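Local atomic coordinates of signal recognition particle 19 kDa protein (Pyrococcus furiosus, PDB entry 3DLU), a protein that probably binds 7S RNA directly and mediates attachment of the SRP54 subunit, so that the core of the archaeal signal recognition particle can assemble. Residues R39-E43 with L44-V48; Y79-S82 with K83-L87; A89-I92 with R93-R97. All coordinates share one frame; numbering follows the deposited sequence.

How the contacts relate
SRP19 has a beta-alpha-beta-beta-alpha fold in which helices 34-43 and 81-100 accompany a three-stranded antiparallel sheet. Contact 1 comes first along the chain, at the end of helix 34-43 where it turns into strand 47-56. Contact 2 opens helix 81-100 and contact 3 lies further along that same helix. The centre of contact 1 is about 12 Å from that of contact 2 and about 13 Å from that of contact 3, whereas contacts 2 and 3 are about 15 Å apart. Contact 1 touches both: Phe-46 reaches Tyr-79, Ser-84 and Leu-87, and residues 39-43 meet Phe-95 and Lys-91. Helix 34-43 and the turn after it thus pack on Tyr-79 and the start and middle of helix 81-100.

Contact 1. Residues R39-E43 with L44-V48; sequences RAAEE and LKFKV
The carbonyl oxygen of Ala-41 takes the shortest bond of this turn, from the backbone N of Phe-46: Ala-41 O and Phe-46 N are 2.8 Å apart, with an N-H...O angle of 158°. Inside that loop Lys-45 N donates to Glu-42 O at 3.0 Å, yet its geometry is quite different, because the donor stands well above the carbonyl plane. One residue earlier, Leu-44 N closes an ordinary helical bond of 2.9 Å to Ala-40 O. The two overlapping bonds from Phe-46 and Lys-45, together with the positive phi of Lys-45 (71°), make a Schellman motif, which ends helix 34-43 and lets the chain swing into strand 47-56. Such a motif commonly carries an apolar contact across its loop, and here Ala-41 and Phe-46 supply it, CB to CB at 4.0 Å.

A chi1 of -63° keeps Phe-46 CG beside its own N and swings the ring back to the helix end, where CD2 is the ring atom nearest Ala-41 CB. The methylene CB of Leu-44 sits over the centre of one ring face, 3.8 Å above the plane. Leu-44 itself leans back over the last helical turn, and its CG comes to 3.1 Å from Ala-40 O, covering a carbonyl oxygen that is already engaged by the amide of the same residue. On the strand side Val-48 presents its CG2 branch between two helical side chains, 4.2 Å from Ala-41 CB and equally far from Glu-42 CG. Beyond the turn, Phe-46 packs on Ser-77, Pro-78 and Tyr-79, while Ala-41 and Val-48 both touch Leu-75 of the central strand 68-76. Ala-40 and Leu-44 face helix 81-100, where they meet Lys-91 and Ile-88 respectively.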
ATOM      1  N   ARG A  39      -4.030  17.230   4.741  1.00 14.26           N
ATOM      2  CA  ARG A  39      -4.718  18.514   4.835  1.00 18.19           C
ATOM      3  C   ARG A  39      -3.848  19.566   5.515  1.00 19.38           C
ATOM      4  O   ARG A  39      -3.758  20.703   5.039  1.00 14.85           O
ATOM      5  CB  ARG A  39      -6.052  18.377   5.574  1.00 14.56           C
ATOM      6  CG  ARG A  39      -6.827  19.680   5.606  1.00 19.15           C
ATOM      7  CD  ARG A  39      -8.085  19.555   6.450  1.00 25.24           C
ATOM      8  NE  ARG A  39      -8.678  20.867   6.696  1.00 30.21           N
ATOM      9  CZ  ARG A  39      -9.697  21.091   7.518  1.00 38.75           C
ATOM     10  NH1 ARG A  39     -10.242  20.087   8.189  1.00 24.38           N
ATOM     11  NH2 ARG A  39     -10.168  22.322   7.669  1.00 47.52           N
ATOM     12  N   ALA A  40      -3.225  19.193   6.637  1.00 13.48           N
ATOM     13  CA  ALA A  40      -2.310  20.090   7.353  1.00 17.05           C
ATOM     14  C   ALA A  40      -1.121  20.527   6.500  1.00 17.48           C
ATOM     15  O   ALA A  40      -0.768  21.704   6.479  1.00 15.83           O
ATOM     16  CB  ALA A  40      -1.818  19.431   8.653  1.00 14.79           C
ATOM     17  N   ALA A  41      -0.498  19.574   5.809  1.00 13.68           N
ATOM     18  CA  ALA A  41       0.669  19.871   4.972  1.00 15.67           C
ATOM     19  C   ALA A  41       0.316  20.895   3.899  1.00 15.63           C
ATOM     20  O   ALA A  41       1.069  21.829   3.654  1.00 17.69           O
ATOM     21  CB  ALA A  41       1.224  18.588   4.334  1.00 12.28           C
ATOM     22  N   GLU A  42      -0.842  20.709   3.276  1.00 15.48           N
ATOM     23  CA  GLU A  42      -1.298  21.596   2.212  1.00 21.47           C
ATOM     24  C   GLU A  42      -1.557  22.988   2.778  1.00 23.66           C
ATOM     25  O   GLU A  42      -1.134  23.993   2.206  1.00 20.03           O
ATOM     26  CB  GLU A  42      -2.549  21.027   1.557  1.00 18.93           C
ATOM     27  CG  GLU A  42      -2.269  19.794   0.685  1.00 28.40           C
ATOM     28  CD  GLU A  42      -3.539  19.095   0.223  1.00 49.79           C
ATOM     29  OE1 GLU A  42      -4.619  19.380   0.788  1.00 53.29           O
ATOM     30  OE2 GLU A  42      -3.451  18.255  -0.700  1.00 55.03           O
ATOM     31  N   GLU A  43      -2.230  23.048   3.922  1.00 17.85           N
ATOM     32  CA  GLU A  43      -2.466  24.335   4.555  1.00 17.33           C
ATOM     33  C   GLU A  43      -1.164  25.037   4.933  1.00 19.43           C
ATOM     34  O   GLU A  43      -1.088  26.269   4.885  1.00 20.69           O
ATOM     35  CB  GLU A  43      -3.398  24.211   5.767  1.00 24.13           C
ATOM     36  CG  GLU A  43      -4.869  24.136   5.399  1.00 57.78           C
ATOM     37  CD  GLU A  43      -5.757  24.900   6.370  1.00 82.04           C
ATOM     38  OE1 GLU A  43      -5.214  25.624   7.238  1.00 60.65           O
ATOM     39  OE2 GLU A  43      -6.998  24.781   6.263  1.00 76.35           O
ATOM     40  N   LEU A  44      -0.145  24.253   5.288  1.00 14.67           N
ATOM     41  CA  LEU A  44       1.169  24.781   5.666  1.00 13.47           C
ATOM     42  C   LEU A  44       2.037  25.108   4.448  1.00 18.92           C
ATOM     43  O   LEU A  44       3.177  25.566   4.599  1.00 18.46           O
ATOM     44  CB  LEU A  44       1.917  23.782   6.561  1.00 14.36           C
ATOM     45  CG  LEU A  44       1.259  23.573   7.934  1.00 16.45           C
ATOM     46  CD1 LEU A  44       1.761  22.304   8.613  1.00 16.60           C
ATOM     47  CD2 LEU A  44       1.479  24.802   8.818  1.00 19.85           C
ATOM     48  N   LYS A  45       1.491  24.854   3.263  1.00 18.00           N
ATOM     49  CA  LYS A  45       2.181  25.099   1.986  1.00 20.18           C
ATOM     50  C   LYS A  45       3.330  24.126   1.740  1.00 26.73           C
ATOM     51  O   LYS A  45       4.301  24.457   1.062  1.00 24.87           O
ATOM     52  CB  LYS A  45       2.711  26.527   1.894  1.00 22.39           C
ATOM     53  CG  LYS A  45       1.756  27.588   2.383  1.00 21.95           C
ATOM     54  CD  LYS A  45       0.888  28.168   1.320  1.00 34.06           C
ATOM     55  CE  LYS A  45       0.560  29.611   1.696  1.00 30.75           C
ATOM     56  NZ  LYS A  45      -0.515  30.182   0.867  1.00 41.41           N
ATOM     57  N   PHE A  46       3.235  22.934   2.306  1.00 16.88           N
ATOM     58  CA  PHE A  46       4.216  21.907   2.017  1.00 15.51           C
ATOM     59  C   PHE A  46       3.761  21.255   0.728  1.00 19.28           C
ATOM     60  O   PHE A  46       2.599  21.377   0.346  1.00 30.86           O
ATOM     61  CB  PHE A  46       4.283  20.860   3.137  1.00 17.97           C
ATOM     62  CG  PHE A  46       4.716  21.403   4.477  1.00 16.35           C
ATOM     63  CD1 PHE A  46       5.303  22.656   4.591  1.00 15.59           C
ATOM     64  CD2 PHE A  46       4.578  20.630   5.618  1.00 19.56           C
ATOM     65  CE1 PHE A  46       5.714  23.143   5.827  1.00 17.14           C
ATOM     66  CE2 PHE A  46       4.993  21.108   6.868  1.00 15.37           C
ATOM     67  CZ  PHE A  46       5.555  22.360   6.971  1.00 19.82           C
ATOM     68  N   LYS A  47       4.660  20.586   0.029  1.00 20.26           N
ATOM     69  CA  LYS A  47       4.243  19.900  -1.182  1.00 22.27           C
ATOM     70  C   LYS A  47       4.104  18.417  -0.883  1.00 16.63           C
ATOM     71  O   LYS A  47       5.004  17.821  -0.299  1.00 19.94           O
ATOM     72  CB  LYS A  47       5.251  20.133  -2.308  1.00 22.48           C
ATOM     73  CG  LYS A  47       4.864  19.439  -3.600  1.00 23.62           C
ATOM     74  CD  LYS A  47       5.837  19.773  -4.715  1.00 35.14           C
ATOM     75  CE  LYS A  47       5.294  19.308  -6.063  1.00 33.65           C
ATOM     76  NZ  LYS A  47       6.296  19.466  -7.152  1.00 44.22           N
ATOM     77  N   VAL A  48       2.967  17.838  -1.261  1.00 16.43           N
ATOM     78  CA  VAL A  48       2.726  16.410  -1.069  1.00 16.05           C
ATOM     79  C   VAL A  48       3.176  15.598  -2.285  1.00 18.58           C
ATOM     80  O   VAL A  48       2.701  15.812  -3.405  1.00 18.86           O
ATOM     81  CB  VAL A  48       1.249  16.131  -0.755  1.00 19.40           C
ATOM     82  CG1 VAL A  48       1.024  14.660  -0.507  1.00 20.41           C
ATOM     83  CG2 VAL A  48       0.818  16.949   0.459  1.00 27.24           C
TER

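Contact 2. Residues Y79-S82 with K83-L87; sequences YGKS and KSLKL
Tyr-79 reaches over the first turn of helix 81-100 to Leu-87, its ring carbon CD2 lying 3.6 Å from Leu-87 CD1, with the two side chains crossing at about a right angle. The first torsion of Tyr-79 (chi1 -49°) points CG away from C=O, and the aromatic group is carried obliquely outward across the helix, with CD2 nearest Leu-87. Tyr-79 CB lies 4.2 Å from Lys-83 CG. A second apolar meeting pairs Lys-81 with Leu-85: the extended lysine chain lays CG and CE beside the CD1 methyl, CE being 3.9 Å from it, while its NZ goes on to a salt bridge with Glu-10 and a bond to Val-5 O.

The polar part centres on Gly-80, the N-cap residue. Its carbonyl O accepts from Ser-84 twice. Ser-84 N comes nearly straight on at 3.0 Å to Gly-80 O, and Ser-84 OG, also 3.0 Å from that oxygen, arrives from above the carbonyl plane. The same hydroxyl is hydrogen-bonded to Ser-77 OG. Backbone bonds then continue from Leu-85 N to Lys-81 O at 2.8 Å and from Lys-86 N to Ser-82 O.

Ser-84 is buried, but its hydroxyl is satisfied at both Gly-80 and Ser-77, which ties the first helical turn to the loop leading into it.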
ATOM      1  N   TYR A  79      11.201  23.521   6.026  1.00 25.63           N
ATOM      2  CA  TYR A  79      11.719  23.270   7.376  1.00 28.86           C
ATOM      3  C   TYR A  79      12.229  21.847   7.512  1.00 19.52           C
ATOM      4  O   TYR A  79      11.878  20.983   6.719  1.00 24.55           O
ATOM      5  CB  TYR A  79      10.634  23.518   8.423  1.00 24.85           C
ATOM      6  CG  TYR A  79       9.919  24.834   8.236  1.00 26.90           C
ATOM      7  CD1 TYR A  79      10.553  26.031   8.520  1.00 53.06           C
ATOM      8  CD2 TYR A  79       8.619  24.879   7.757  1.00 22.52           C
ATOM      9  CE1 TYR A  79       9.908  27.238   8.336  1.00 60.04           C
ATOM     10  CE2 TYR A  79       7.967  26.079   7.569  1.00 33.63           C
ATOM     11  CZ  TYR A  79       8.615  27.256   7.862  1.00 52.14           C
ATOM     12  OH  TYR A  79       7.968  28.458   7.682  1.00 55.63           O
ATOM     13  N   GLY A  80      13.044  21.610   8.532  1.00 22.40           N
ATOM     14  CA  GLY A  80      13.499  20.264   8.832  1.00 25.19           C
ATOM     15  C   GLY A  80      12.332  19.422   9.307  1.00 25.38           C
ATOM     16  O   GLY A  80      11.287  19.954   9.682  1.00 20.07           O
ATOM     17  N   LYS A  81      12.502  18.106   9.301  1.00 20.00           N
ATOM     18  CA  LYS A  81      11.401  17.220   9.636  1.00 22.88           C
ATOM     19  C   LYS A  81      10.840  17.476  11.044  1.00 21.04           C
ATOM     20  O   LYS A  81       9.632  17.512  11.225  1.00 18.32           O
ATOM     21  CB  LYS A  81      11.808  15.753   9.490  1.00 20.42           C
ATOM     22  CG  LYS A  81      10.742  14.769   9.976  1.00 17.79           C
ATOM     23  CD  LYS A  81      11.084  13.340   9.578  1.00 22.05           C
ATOM     24  CE  LYS A  81      10.115  12.341  10.195  1.00 13.03           C
ATOM     25  NZ  LYS A  81      10.307  10.973   9.637  1.00 18.35           N
ATOM     26  N   SER A  82      11.711  17.647  12.034  1.00 15.63           N
ATOM     27  CA  SER A  82      11.238  17.793  13.406  1.00 23.18           C
ATOM     28  C   SER A  82      10.288  18.993  13.539  1.00 19.08           C
ATOM     29  O   SER A  82       9.202  18.884  14.112  1.00 17.02           O
ATOM     30  CB  SER A  82      12.413  17.910  14.377  1.00 26.52           C
ATOM     31  OG  SER A  82      11.945  18.036  15.706  1.00 49.43           O
ATOM     32  N   LYS A  83      10.686  20.136  12.994  1.00 18.20           N
ATOM     33  CA  LYS A  83       9.828  21.314  13.047  1.00 22.32           C
ATOM     34  C   LYS A  83       8.561  21.136  12.210  1.00 21.95           C
ATOM     35  O   LYS A  83       7.487  21.594  12.596  1.00 15.05           O
ATOM     36  CB  LYS A  83      10.583  22.570  12.609  1.00 18.69           C
ATOM     37  CG  LYS A  83       9.700  23.807  12.518  1.00 20.29           C
ATOM     38  CD  LYS A  83       8.983  24.088  13.845  1.00 32.38           C
ATOM     39  CE  LYS A  83       8.247  25.425  13.804  1.00 25.03           C
ATOM     40  NZ  LYS A  83       7.467  25.713  15.055  1.00 25.88           N
ATOM     41  N   SER A  84       8.687  20.488  11.057  1.00 20.81           N
ATOM     42  CA  SER A  84       7.522  20.235  10.211  1.00 18.30           C
ATOM     43  C   SER A  84       6.484  19.348  10.918  1.00 11.12           C
ATOM     44  O   SER A  84       5.288  19.566  10.776  1.00 13.41           O
ATOM     45  CB  SER A  84       7.955  19.592   8.881  1.00 18.06           C
ATOM     46  OG  SER A  84       8.808  20.461   8.144  1.00 18.12           O
ATOM     47  N   LEU A  85       6.937  18.316  11.625  1.00 13.11           N
ATOM     48  CA  LEU A  85       6.030  17.454  12.385  1.00 15.43           C
ATOM     49  C   LEU A  85       5.267  18.245  13.444  1.00 16.12           C
ATOM     50  O   LEU A  85       4.067  18.048  13.630  1.00 14.20           O
ATOM     51  CB  LEU A  85       6.776  16.303  13.052  1.00 12.71           C
ATOM     52  CG  LEU A  85       7.362  15.210  12.148  1.00 11.60           C
ATOM     53  CD1 LEU A  85       8.146  14.200  12.973  1.00 14.96           C
ATOM     54  CD2 LEU A  85       6.269  14.518  11.316  1.00 13.75           C
ATOM     55  N   LYS A  86       5.966  19.130  14.144  1.00 12.33           N
ATOM     56  CA  LYS A  86       5.299  19.981  15.145  1.00 13.40           C
ATOM     57  C   LYS A  86       4.264  20.910  14.489  1.00 15.13           C
ATOM     58  O   LYS A  86       3.137  21.055  14.980  1.00 15.23           O
ATOM     59  CB  LYS A  86       6.327  20.795  15.938  1.00 17.75           C
ATOM     60  CG  LYS A  86       7.210  19.944  16.866  1.00 19.56           C
ATOM     61  CD  LYS A  86       8.392  20.759  17.382  1.00 21.87           C
ATOM     62  CE  LYS A  86       9.337  19.903  18.206  1.00 26.80           C
ATOM     63  NZ  LYS A  86      10.606  20.621  18.485  1.00 55.91           N
ATOM     64  N   LEU A  87       4.634  21.533  13.372  1.00 11.76           N
ATOM     65  CA  LEU A  87       3.716  22.421  12.669  1.00 16.32           C
ATOM     66  C   LEU A  87       2.481  21.656  12.221  1.00 12.67           C
ATOM     67  O   LEU A  87       1.357  22.152  12.318  1.00 14.40           O
ATOM     68  CB  LEU A  87       4.396  23.043  11.447  1.00 14.59           C
ATOM     69  CG  LEU A  87       5.454  24.102  11.751  1.00 17.73           C
ATOM     70  CD1 LEU A  87       6.279  24.361  10.495  1.00 15.59           C
ATOM     71  CD2 LEU A  87       4.755  25.374  12.226  1.00 23.53           C
TER

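Contact 3. Residues A89-I92 with R93-R97; sequences AQKI and REFRR
Gln-90 and Arg-93 join side chains one turn apart on helix 81-100, the C-terminal helix of the SRP19 fold. Gln-90 OE1 accepts from Arg-93 NH1 at 2.9 Å, lying at the edge of the guanidinium and close to its plane, with amide and guanidinium planes only 25° apart. Arg-93 bends at chi3 (-71°) to bring the group round. Arg-93 NH1 also bonds to Ile-27 O, and its NH2 goes to Ala-28 O, so the guanidinium is fastened to a loop as well as to its own helix. The other half of the amide is used too: a water accepts from Gln-90 NE2 at 3.1 Å and from Arg-97 NH1 at 2.7 Å, bridging the two side chains.

Lys-91 and Glu-94 lie side by side and form a salt bridge, NZ to OE2 at 3.2 Å, in which the ammonium meets the oxygen from above the carboxylate plane. The other carboxylate oxygen, OE1, is bridged by Arg-98, so each end of the group has a positive partner, which would probably stabilise its negative charge.

Main-chain acceptors are engaged in regular helical fashion: Ala-89 O, Gln-90 O and Ile-92 O accept from Arg-93 N, Glu-94 N and Arg-96 N. Phe-95 N donates almost straight to Lys-91 O (N-H...O angle 169°), and the same carbonyl oxygen lies over one face of the Phe-95 ring, 3.4 Å above the plane and toward the rim. Lys-91 folds its bent chain against this ring, CG reaching CZ of Phe-95 at 3.4 Å.

Arg-96, whose guanidinium is held by Glu-36 and Glu-30 O, runs alongside Ile-92, and Ile-92 CG2 rests over one face of that group, 3.5 Å from Arg-96 NE.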
ATOM      1  N   ALA A  89       1.255  18.773  13.491  1.00 15.50           N
ATOM      2  CA  ALA A  89       0.468  18.383  14.660  1.00 11.09           C
ATOM      3  C   ALA A  89      -0.402  19.547  15.150  1.00 11.17           C
ATOM      4  O   ALA A  89      -1.616  19.387  15.385  1.00 14.29           O
ATOM      5  CB  ALA A  89       1.386  17.879  15.785  1.00 13.51           C
ATOM      6  N   GLN A  90       0.202  20.723  15.277  1.00 16.79           N
ATOM      7  CA  GLN A  90      -0.528  21.875  15.794  1.00 15.37           C
ATOM      8  C   GLN A  90      -1.614  22.336  14.818  1.00 18.46           C
ATOM      9  O   GLN A  90      -2.679  22.789  15.233  1.00 18.80           O
ATOM     10  CB  GLN A  90       0.425  23.006  16.192  1.00 23.29           C
ATOM     11  CG  GLN A  90      -0.255  24.205  16.880  1.00 23.91           C
ATOM     12  CD  GLN A  90      -1.035  23.846  18.153  1.00 24.95           C
ATOM     13  OE1 GLN A  90      -0.870  22.773  18.728  1.00 21.29           O
ATOM     14  NE2 GLN A  90      -1.878  24.768  18.598  1.00 23.92           N
ATOM     15  N   LYS A  91      -1.362  22.179  13.521  1.00 14.25           N
ATOM     16  CA  LYS A  91      -2.368  22.498  12.520  1.00 13.21           C
ATOM     17  C   LYS A  91      -3.556  21.529  12.605  1.00 13.15           C
ATOM     18  O   LYS A  91      -4.715  21.939  12.465  1.00 13.48           O
ATOM     19  CB  LYS A  91      -1.745  22.480  11.122  1.00 12.99           C
ATOM     20  CG  LYS A  91      -2.735  22.728  10.003  1.00 20.87           C
ATOM     21  CD  LYS A  91      -3.307  24.136  10.066  1.00 32.20           C
ATOM     22  CE  LYS A  91      -2.205  25.169  10.216  1.00 25.87           C
ATOM     23  NZ  LYS A  91      -2.772  26.545  10.070  1.00 35.77           N
ATOM     24  N   ILE A  92      -3.274  20.251  12.836  1.00 12.65           N
ATOM     25  CA  ILE A  92      -4.341  19.268  12.983  1.00 15.16           C
ATOM     26  C   ILE A  92      -5.188  19.582  14.227  1.00 15.32           C
ATOM     27  O   ILE A  92      -6.418  19.483  14.192  1.00 14.59           O
ATOM     28  CB  ILE A  92      -3.795  17.831  13.043  1.00 14.75           C
ATOM     29  CG1 ILE A  92      -3.169  17.445  11.697  1.00 11.58           C
ATOM     30  CG2 ILE A  92      -4.915  16.846  13.409  1.00 16.81           C
ATOM     31  CD1 ILE A  92      -2.505  16.051  11.718  1.00 13.42           C
ATOM     32  N   ARG A  93      -4.531  19.979  15.313  1.00 12.86           N
ATOM     33  CA  ARG A  93      -5.249  20.388  16.520  1.00 14.81           C
ATOM     34  C   ARG A  93      -6.208  21.537  16.198  1.00 13.39           C
ATOM     35  O   ARG A  93      -7.358  21.554  16.645  1.00 17.27           O
ATOM     36  CB  ARG A  93      -4.268  20.809  17.618  1.00 14.97           C
ATOM     37  CG  ARG A  93      -4.915  21.462  18.855  1.00 13.95           C
ATOM     38  CD  ARG A  93      -3.913  21.552  20.023  1.00 13.37           C
ATOM     39  NE  ARG A  93      -3.661  20.223  20.575  1.00 16.05           N
ATOM     40  CZ  ARG A  93      -2.550  19.526  20.358  1.00 13.69           C
ATOM     41  NH1 ARG A  93      -1.558  20.056  19.643  1.00 17.19           N
ATOM     42  NH2 ARG A  93      -2.433  18.304  20.858  1.00 16.04           N
ATOM     43  N   GLU A  94      -5.723  22.498  15.429  1.00 13.35           N
ATOM     44  CA  GLU A  94      -6.539  23.637  15.036  1.00 16.83           C
ATOM     45  C   GLU A  94      -7.739  23.220  14.173  1.00 21.67           C
ATOM     46  O   GLU A  94      -8.868  23.652  14.444  1.00 21.15           O
ATOM     47  CB  GLU A  94      -5.668  24.695  14.356  1.00 19.78           C
ATOM     48  CG  GLU A  94      -6.422  25.847  13.741  1.00 28.76           C
ATOM     49  CD  GLU A  94      -5.535  26.700  12.835  1.00 47.88           C
ATOM     50  OE1 GLU A  94      -6.077  27.525  12.068  1.00 48.91           O
ATOM     51  OE2 GLU A  94      -4.298  26.540  12.886  1.00 37.52           O
ATOM     52  N   PHE A  95      -7.514  22.384  13.152  1.00 19.91           N
ATOM     53  CA  PHE A  95      -8.618  21.851  12.335  1.00 19.51           C
ATOM     54  C   PHE A  95      -9.658  21.188  13.221  1.00 19.74           C
ATOM     55  O   PHE A  95     -10.855  21.348  13.022  1.00 19.18           O
ATOM     56  CB  PHE A  95      -8.158  20.741  11.373  1.00 26.89           C
ATOM     57  CG  PHE A  95      -7.245  21.192  10.282  1.00 22.20           C
ATOM     58  CD1 PHE A  95      -7.313  22.475   9.778  1.00 35.34           C
ATOM     59  CD2 PHE A  95      -6.331  20.298   9.729  1.00 30.50           C
ATOM     60  CE1 PHE A  95      -6.473  22.874   8.751  1.00 36.66           C
ATOM     61  CE2 PHE A  95      -5.487  20.686   8.705  1.00 29.17           C
ATOM     62  CZ  PHE A  95      -5.558  21.978   8.212  1.00 45.22           C
ATOM     63  N   ARG A  96      -9.189  20.387  14.169  1.00 13.77           N
ATOM     64  CA  ARG A  96     -10.103  19.638  15.020  1.00 15.85           C
ATOM     65  C   ARG A  96     -10.938  20.565  15.909  1.00 18.86           C
ATOM     66  O   ARG A  96     -12.119  20.312  16.124  1.00 20.63           O
ATOM     67  CB  ARG A  96      -9.339  18.605  15.856  1.00 13.65           C
ATOM     68  CG  ARG A  96      -8.789  17.461  14.992  1.00 17.75           C
ATOM     69  CD  ARG A  96      -8.003  16.486  15.854  1.00 14.42           C
ATOM     70  NE  ARG A  96      -7.615  15.302  15.103  1.00 18.02           N
ATOM     71  CZ  ARG A  96      -7.027  14.247  15.654  1.00 20.67           C
ATOM     72  NH1 ARG A  96      -6.767  14.231  16.964  1.00 20.73           N
ATOM     73  NH2 ARG A  96      -6.701  13.209  14.896  1.00 14.36           N
ATOM     74  N   ARG A  97     -10.326  21.625  16.423  1.00 17.74           N
ATOM     75  CA  ARG A  97     -11.074  22.607  17.209  1.00 19.79           C
ATOM     76  C   ARG A  97     -12.138  23.281  16.343  1.00 20.67           C
ATOM     77  O   ARG A  97     -13.253  23.527  16.793  1.00 19.66           O
ATOM     78  CB  ARG A  97     -10.132  23.643  17.824  1.00 18.91           C
ATOM     79  CG  ARG A  97      -9.366  23.107  19.026  1.00 18.21           C
ATOM     80  CD  ARG A  97      -8.222  24.024  19.428  1.00 31.87           C
ATOM     81  NE  ARG A  97      -7.677  23.651  20.731  1.00 49.15           N
ATOM     82  CZ  ARG A  97      -6.491  24.043  21.183  1.00 51.22           C
ATOM     83  NH1 ARG A  97      -5.712  24.817  20.430  1.00 32.90           N
ATOM     84  NH2 ARG A  97      -6.081  23.653  22.385  1.00 33.68           N
TER
HETATM   85  O   HOH W   1      -3.246  25.377  21.275  1.00 31.08           O